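PDB 3TZL: tryptophan--tRNA ligase from Campylobacter jejuni subsp. jejuni, which catalyses the ATP-dependent attachment of tryptophan to its cognate tRNA, releasing AMP and diphosphate, and probably works as a homodimer. Local coordinates for residues V85-E90 / I308-M313; S77-Q82 / E296-G301. All blocks are in the same frame, centred on the assembly; numbering follows the deposited sequence. Where two conformers were deposited one is given.

Contact 1. Residues V85-E90 / I308-M313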
loop_
_atom_site.group_PDB
_atom_site.type_symbol
_atom_site.label_atom_id
_atom_site.label_comp_id
_atom_site.label_asym_id
_atom_site.label_seq_id
_atom_site.Cartn_x
_atom_site.Cartn_y
_atom_site.Cartn_z
ATOM N N VAL B 85 8.605 5.126 -9.010
ATOM C CA VAL B 85 7.881 4.096 -9.752
ATOM C C VAL B 85 6.698 3.656 -8.907
ATOM O O VAL B 85 6.804 2.763 -8.064
ATOM C CB VAL B 85 8.794 2.926 -10.172
ATOM C CG1 VAL B 85 8.012 1.887 -10.957
ATOM C CG2 VAL B 85 9.949 3.449 -11.009
ATOM N N LYS B 86 5.573 4.337 -9.118
ATOM C CA LYS B 86 4.437 4.222 -8.215
ATOM C C LYS B 86 3.736 2.879 -8.308
ATOM O O LYS B 86 3.005 2.514 -7.393
ATOM C CB LYS B 86 3.421 5.331 -8.482
ATOM C CG LYS B 86 3.976 6.738 -8.461
ATOM C CD LYS B 86 4.347 7.159 -7.071
ATOM C CE LYS B 86 4.509 8.676 -7.056
ATOM N NZ LYS B 86 5.162 8.999 -5.766
ATOM N N GLU B 87 3.944 2.171 -9.419
ATOM C CA GLU B 87 3.350 0.846 -9.630
ATOM C C GLU B 87 3.576 -0.064 -8.435
ATOM O O GLU B 87 2.722 -0.893 -8.106
ATOM C CB GLU B 87 3.921 0.167 -10.880
ATOM C CG GLU B 87 3.340 0.686 -12.208
ATOM C CD GLU B 87 3.858 2.077 -12.632
ATOM O OE1 GLU B 87 4.793 2.616 -11.991
ATOM O OE2 GLU B 87 3.305 2.636 -13.608
ATOM N N VAL B 88 4.713 0.106 -7.766
ATOM C CA VAL B 88 5.032 -0.762 -6.635
ATOM C C VAL B 88 3.992 -0.738 -5.514
ATOM O O VAL B 88 3.771 -1.756 -4.857
ATOM C CB VAL B 88 6.461 -0.527 -6.076
ATOM C CG1 VAL B 88 6.526 0.744 -5.206
ATOM C CG2 VAL B 88 6.898 -1.756 -5.300
HETATM N N MSE B 89 3.332 0.403 -5.318
HETATM C CA MSE B 89 2.279 0.532 -4.297
HETATM C C MSE B 89 1.040 -0.275 -4.656
HETATM O O MSE B 89 0.414 -0.893 -3.803
HETATM C CB MSE B 89 1.866 1.981 -4.139
HETATM C CG MSE B 89 2.921 2.826 -3.509
HETATM SE SE MSE B 89 2.803 2.696 -1.577
HETATM C CE MSE B 89 3.417 0.965 -1.096
ATOM N N GLU B 90 0.680 -0.238 -5.927
ATOM C CA GLU B 90 -0.457 -0.990 -6.404
ATOM C C GLU B 90 -0.168 -2.477 -6.278
ATOM O O GLU B 90 -1.009 -3.230 -5.801
ATOM C CB GLU B 90 -0.759 -0.604 -7.847
ATOM C CG GLU B 90 -2.142 -1.030 -8.307
ATOM C CD GLU B 90 -2.669 -0.157 -9.419
ATOM O OE1 GLU B 90 -3.818 0.347 -9.292
ATOM O OE2 GLU B 90 -1.941 0.019 -10.422
ATOM N N ILE B 308 9.558 -1.494 -17.281
ATOM C CA ILE B 308 9.489 -2.885 -16.880
ATOM C C ILE B 308 8.311 -3.089 -15.945
ATOM O O ILE B 308 7.554 -4.054 -16.096
ATOM C CB ILE B 308 10.802 -3.315 -16.228
ATOM C CG1 ILE B 308 11.872 -3.442 -17.315
ATOM C CG2 ILE B 308 10.641 -4.645 -15.503
ATOM C CD1 ILE B 308 13.275 -3.570 -16.777
ATOM N N ALA B 309 8.145 -2.170 -14.997
ATOM C CA ALA B 309 7.016 -2.226 -14.070
ATOM C C ALA B 309 5.682 -2.134 -14.791
ATOM O O ALA B 309 4.727 -2.818 -14.418
ATOM C CB ALA B 309 7.109 -1.130 -13.009
ATOM N N GLN B 310 5.616 -1.305 -15.824
ATOM C CA GLN B 310 4.363 -1.135 -16.564
ATOM C C GLN B 310 4.011 -2.399 -17.307
ATOM O O GLN B 310 2.847 -2.763 -17.385
ATOM C CB GLN B 310 4.437 0.027 -17.558
ATOM C CG GLN B 310 4.313 1.395 -16.918
ATOM C CD GLN B 310 4.566 2.521 -17.914
ATOM O OE1 GLN B 310 5.025 2.286 -19.037
ATOM N NE2 GLN B 310 4.267 3.752 -17.505
ATOM N N GLU B 311 5.016 -3.050 -17.877
ATOM C CA GLU B 311 4.780 -4.305 -18.574
ATOM C C GLU B 311 4.250 -5.381 -17.605
ATOM O O GLU B 311 3.335 -6.129 -17.939
ATOM C CB GLU B 311 6.056 -4.761 -19.277
ATOM C CG GLU B 311 6.442 -3.870 -20.455
ATOM C CD GLU B 311 7.811 -4.195 -21.045
ATOM O OE1 GLU B 311 8.751 -4.541 -20.286
ATOM O OE2 GLU B 311 7.950 -4.092 -22.280
ATOM N N LYS B 312 4.805 -5.441 -16.397
ATOM C CA LYS B 312 4.346 -6.428 -15.423
ATOM C C LYS B 312 2.921 -6.098 -15.009
ATOM O O LYS B 312 2.059 -6.977 -14.978
ATOM C CB LYS B 312 5.263 -6.489 -14.194
ATOM C CG LYS B 312 4.768 -7.435 -13.091
ATOM C CD LYS B 312 4.778 -8.880 -13.601
ATOM C CE LYS B 312 6.212 -9.402 -13.720
ATOM N NZ LYS B 312 6.342 -10.691 -14.480
HETATM N N MSE B 313 2.668 -4.827 -14.717
HETATM C CA MSE B 313 1.321 -4.414 -14.311
HETATM C C MSE B 313 0.239 -4.661 -15.366
HETATM O O MSE B 313 -0.894 -4.935 -15.011
HETATM C CB MSE B 313 1.279 -2.962 -13.825
HETATM C CG MSE B 313 2.086 -2.720 -12.509
HETATM SE SE MSE B 313 1.799 -4.046 -11.058
HETATM C CE MSE B 313 0.001 -3.564 -10.475
HETATM O O HOH W 1 3.501 4.405 -15.267
#

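Contact 2. Residues S77-Q82 / E296-G301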
loop_
_atom_site.group_PDB
_atom_site.type_symbol
_atom_site.label_atom_id
_atom_site.label_comp_id
_atom_site.label_asym_id
_atom_site.label_seq_id
_atom_site.Cartn_x
_atom_site.Cartn_y
_atom_site.Cartn_z
ATOM N N SER B 77 23.644 0.214 -15.397
ATOM C CA SER B 77 22.694 -0.331 -14.420
ATOM C C SER B 77 21.376 0.417 -14.423
ATOM O O SER B 77 21.243 1.436 -15.085
ATOM C CB SER B 77 23.283 -0.230 -13.017
ATOM O OG SER B 77 24.494 -0.952 -12.919
ATOM N N VAL B 78 20.400 -0.085 -13.671
ATOM C CA VAL B 78 19.135 0.623 -13.515
ATOM C C VAL B 78 19.056 1.105 -12.087
ATOM O O VAL B 78 19.025 0.301 -11.162
ATOM C CB VAL B 78 17.931 -0.241 -13.911
ATOM C CG1 VAL B 78 16.631 0.494 -13.660
ATOM C CG2 VAL B 78 18.055 -0.645 -15.396
ATOM N N PHE B 79 19.074 2.428 -11.922
ATOM C CA PHE B 79 19.209 3.048 -10.612
ATOM C C PHE B 79 18.169 4.142 -10.404
ATOM O O PHE B 79 18.170 5.147 -11.100
ATOM C CB PHE B 79 20.611 3.631 -10.476
ATOM C CG PHE B 79 20.855 4.337 -9.174
ATOM C CD1 PHE B 79 20.956 3.623 -7.990
ATOM C CD2 PHE B 79 21.012 5.716 -9.139
ATOM C CE1 PHE B 79 21.195 4.271 -6.788
ATOM C CE2 PHE B 79 21.259 6.372 -7.936
ATOM C CZ PHE B 79 21.350 5.643 -6.759
ATOM N N TRP B 80 17.296 3.954 -9.426
ATOM C CA TRP B 80 16.182 4.866 -9.262
ATOM C C TRP B 80 15.779 5.010 -7.809
ATOM O O TRP B 80 16.288 4.318 -6.940
ATOM C CB TRP B 80 14.981 4.423 -10.127
ATOM C CG TRP B 80 14.187 3.259 -9.609
ATOM C CD1 TRP B 80 12.967 3.309 -9.000
ATOM C CD2 TRP B 80 14.546 1.867 -9.675
ATOM N NE1 TRP B 80 12.546 2.038 -8.680
ATOM C CE2 TRP B 80 13.500 1.137 -9.079
ATOM C CE3 TRP B 80 15.656 1.172 -10.170
ATOM C CZ2 TRP B 80 13.523 -0.257 -8.975
ATOM C CZ3 TRP B 80 15.678 -0.210 -10.064
ATOM C CH2 TRP B 80 14.619 -0.909 -9.467
ATOM N N LEU B 81 14.899 5.970 -7.567
ATOM C CA LEU B 81 14.342 6.249 -6.253
ATOM C C LEU B 81 12.995 5.538 -6.202
ATOM O O LEU B 81 12.143 5.760 -7.049
ATOM C CB LEU B 81 14.137 7.752 -6.098
ATOM C CG LEU B 81 13.518 8.294 -4.809
ATOM C CD1 LEU B 81 14.480 8.059 -3.677
ATOM C CD2 LEU B 81 13.230 9.785 -4.973
ATOM N N GLN B 82 12.818 4.684 -5.209
ATOM C CA GLN B 82 11.694 3.752 -5.170
ATOM C C GLN B 82 10.340 4.410 -5.454
ATOM O O GLN B 82 9.555 3.931 -6.265
ATOM C CB GLN B 82 11.656 3.112 -3.792
ATOM C CG GLN B 82 10.658 1.990 -3.646
ATOM C CD GLN B 82 10.594 1.531 -2.227
ATOM O OE1 GLN B 82 11.021 2.253 -1.316
ATOM N NE2 GLN B 82 10.098 0.321 -2.018
ATOM N N GLU B 296 17.934 14.627 -13.144
ATOM C CA GLU B 296 18.046 14.107 -14.509
ATOM C C GLU B 296 18.479 12.635 -14.508
ATOM O O GLU B 296 17.953 11.820 -15.271
ATOM C CB GLU B 296 19.015 14.966 -15.355
ATOM C CG GLU B 296 18.468 16.355 -15.767
ATOM C CD GLU B 296 19.441 17.205 -16.616
ATOM O OE1 GLU B 296 20.663 16.925 -16.639
ATOM O OE2 GLU B 296 18.975 18.173 -17.261
ATOM N N ILE B 297 19.425 12.300 -13.632
ATOM C CA ILE B 297 19.933 10.951 -13.525
ATOM C C ILE B 297 18.902 10.002 -12.897
ATOM O O ILE B 297 18.679 8.904 -13.400
ATOM C CB ILE B 297 21.236 10.940 -12.711
ATOM C CG1 ILE B 297 22.340 11.685 -13.481
ATOM C CG2 ILE B 297 21.643 9.512 -12.393
ATOM C CD1 ILE B 297 23.552 12.026 -12.617
ATOM N N LEU B 298 18.276 10.431 -11.805
ATOM C CA LEU B 298 17.219 9.644 -11.184
ATOM C C LEU B 298 16.013 9.485 -12.117
ATOM O O LEU B 298 15.381 8.438 -12.128
ATOM C CB LEU B 298 16.790 10.267 -9.853
ATOM C CG LEU B 298 17.877 10.122 -8.785
ATOM C CD1 LEU B 298 17.493 10.828 -7.479
ATOM C CD2 LEU B 298 18.165 8.643 -8.560
ATOM N N ASP B 299 15.704 10.523 -12.894
ATOM C CA ASP B 299 14.566 10.462 -13.814
ATOM C C ASP B 299 14.815 9.447 -14.908
ATOM O O ASP B 299 13.933 8.695 -15.265
ATOM C CB ASP B 299 14.264 11.827 -14.422
ATOM C CG ASP B 299 13.468 12.707 -13.484
ATOM O OD1 ASP B 299 12.846 12.151 -12.553
ATOM O OD2 ASP B 299 13.461 13.945 -13.677
ATOM N N PHE B 300 16.039 9.415 -15.410
ATOM C CA PHE B 300 16.436 8.425 -16.397
ATOM C C PHE B 300 16.339 6.994 -15.877
ATOM O O PHE B 300 15.803 6.117 -16.566
ATOM C CB PHE B 300 17.857 8.717 -16.880
ATOM C CG PHE B 300 18.446 7.642 -17.734
ATOM C CD1 PHE B 300 17.742 7.118 -18.800
ATOM C CD2 PHE B 300 19.730 7.185 -17.497
ATOM C CE1 PHE B 300 18.305 6.131 -19.609
ATOM C CE2 PHE B 300 20.298 6.205 -18.298
ATOM C CZ PHE B 300 19.582 5.677 -19.363
ATOM N N GLY B 301 16.875 6.757 -14.678
ATOM C CA GLY B 301 16.800 5.442 -14.061
ATOM C C GLY B 301 15.349 5.018 -13.915
ATOM O O GLY B 301 14.977 3.886 -14.250
HETATM O O HOH W 2 19.803 6.552 -12.912
HETATM O O HOH W 3 14.159 7.645 -9.860
#

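Contact 1. Residues V85-E90 / I308-M313
Glu87 and Met313 carry a largely buried helix-to-helix contact, in which the first turn of helix 87-96 and the link before it rest on the long C-terminal helix 291-320. Met313, present as selenomethionine, presses its CG against Glu87 CG at 3.6 Å. Its unbranched chain suits the place because it can curl: bends at chi2 (-46°) and chi3 (-72°) turn the methyl CE back to helix 87-96, where it lies 4.0 Å from Glu90 CG. Ala309, one turn earlier, is small enough to let the backbones come close, with CA atoms of Glu87 and Ala309 6.5 Å apart. Its CB meets Val85 CG1 at 3.8 Å, the branch that chi1 places anti to the backbone N. Val85 belongs to the link that leads from strand 78-81, in the parallel sheet of the Rossmann-fold catalytic domain of class I synthetases, into helix 87-96, and the C-terminal helix packs against this link. Glu87 bends at chi2 (74°) and brings OE2 to 3.7 Å from Gln310 CG on the more open side; a water modelled between the carboxylate and the Gln310 amide sits too close to both to be trusted. Glu90 stretches its chain past Met313; its OE2 hydrogen-bonds to Tyr317 OH of the same chain, and OE1 forms a salt bridge with Lys86 NZ of the second subunit, joining this helix pair to the dimer interface.

Contact 2. Residues S77-Q82 / E296-G301
Phe79 O, a main-chain carbonyl of strand 78-81, is approached by two groups, a water and, more weakly, the C-H of Gly301 CA, which points almost straight at Phe79 O (3.3 Å, 172° at the hydrogen). The water lies within bonding distance of Phe79 O (2.8 Å) and Ile297 O (2.7 Å), and probably shares its two protons among these and other acceptors nearby. Glycine suits this position because its CA can come right up to the strand. A second water accepts from Leu81 N, at 2.9 Å, and donates to Leu298 O. Strand 78-81 is an outermost strand of the Rossmann-fold parallel sheet, hydrogen-bonded to strand 36-41 along its other edge, and helix 296-301 crosses it at 111°. Apolar contacts lie beside these polar ones. Leu298 reaches out with CD2 to 3.9 Å from Phe79 CE2, and both side chains also pack on helix 53-70. Trp80 offers its CB to Gly301 C at 3.9 Å, while chi1 (76°) sends the indole away from the helix to meet Phe138 and Phe40, a residue of the tryptophan pocket. The strand edge facing away from strand 36-41 is therefore met through water and a C-H contact, with no direct N-H...O bond from the helix.

Both contacts are buried and both use helix 291-320, which meets strand 78-81 in contact 2 and, further along, helix 87-96 in contact 1. Their centres lie about 15 Å apart, and Val85 CG2 packs on Trp80 CD1 at 3.6 Å, so the two join directly. Contact 2 is the one deeper in the subunit, and the second subunit does not touch its segments; there the polar work falls to main-chain atoms and waters. Contact 1 lies farther from the chain's centre and relies on side chains: apolar groups meet within it, the Glu90 carboxylate is met by Tyr317 of its own chain and by the second subunit, and Glu87 is partly exposed. The same helix therefore packs against the sheet edge and against a helix that faces the second subunit.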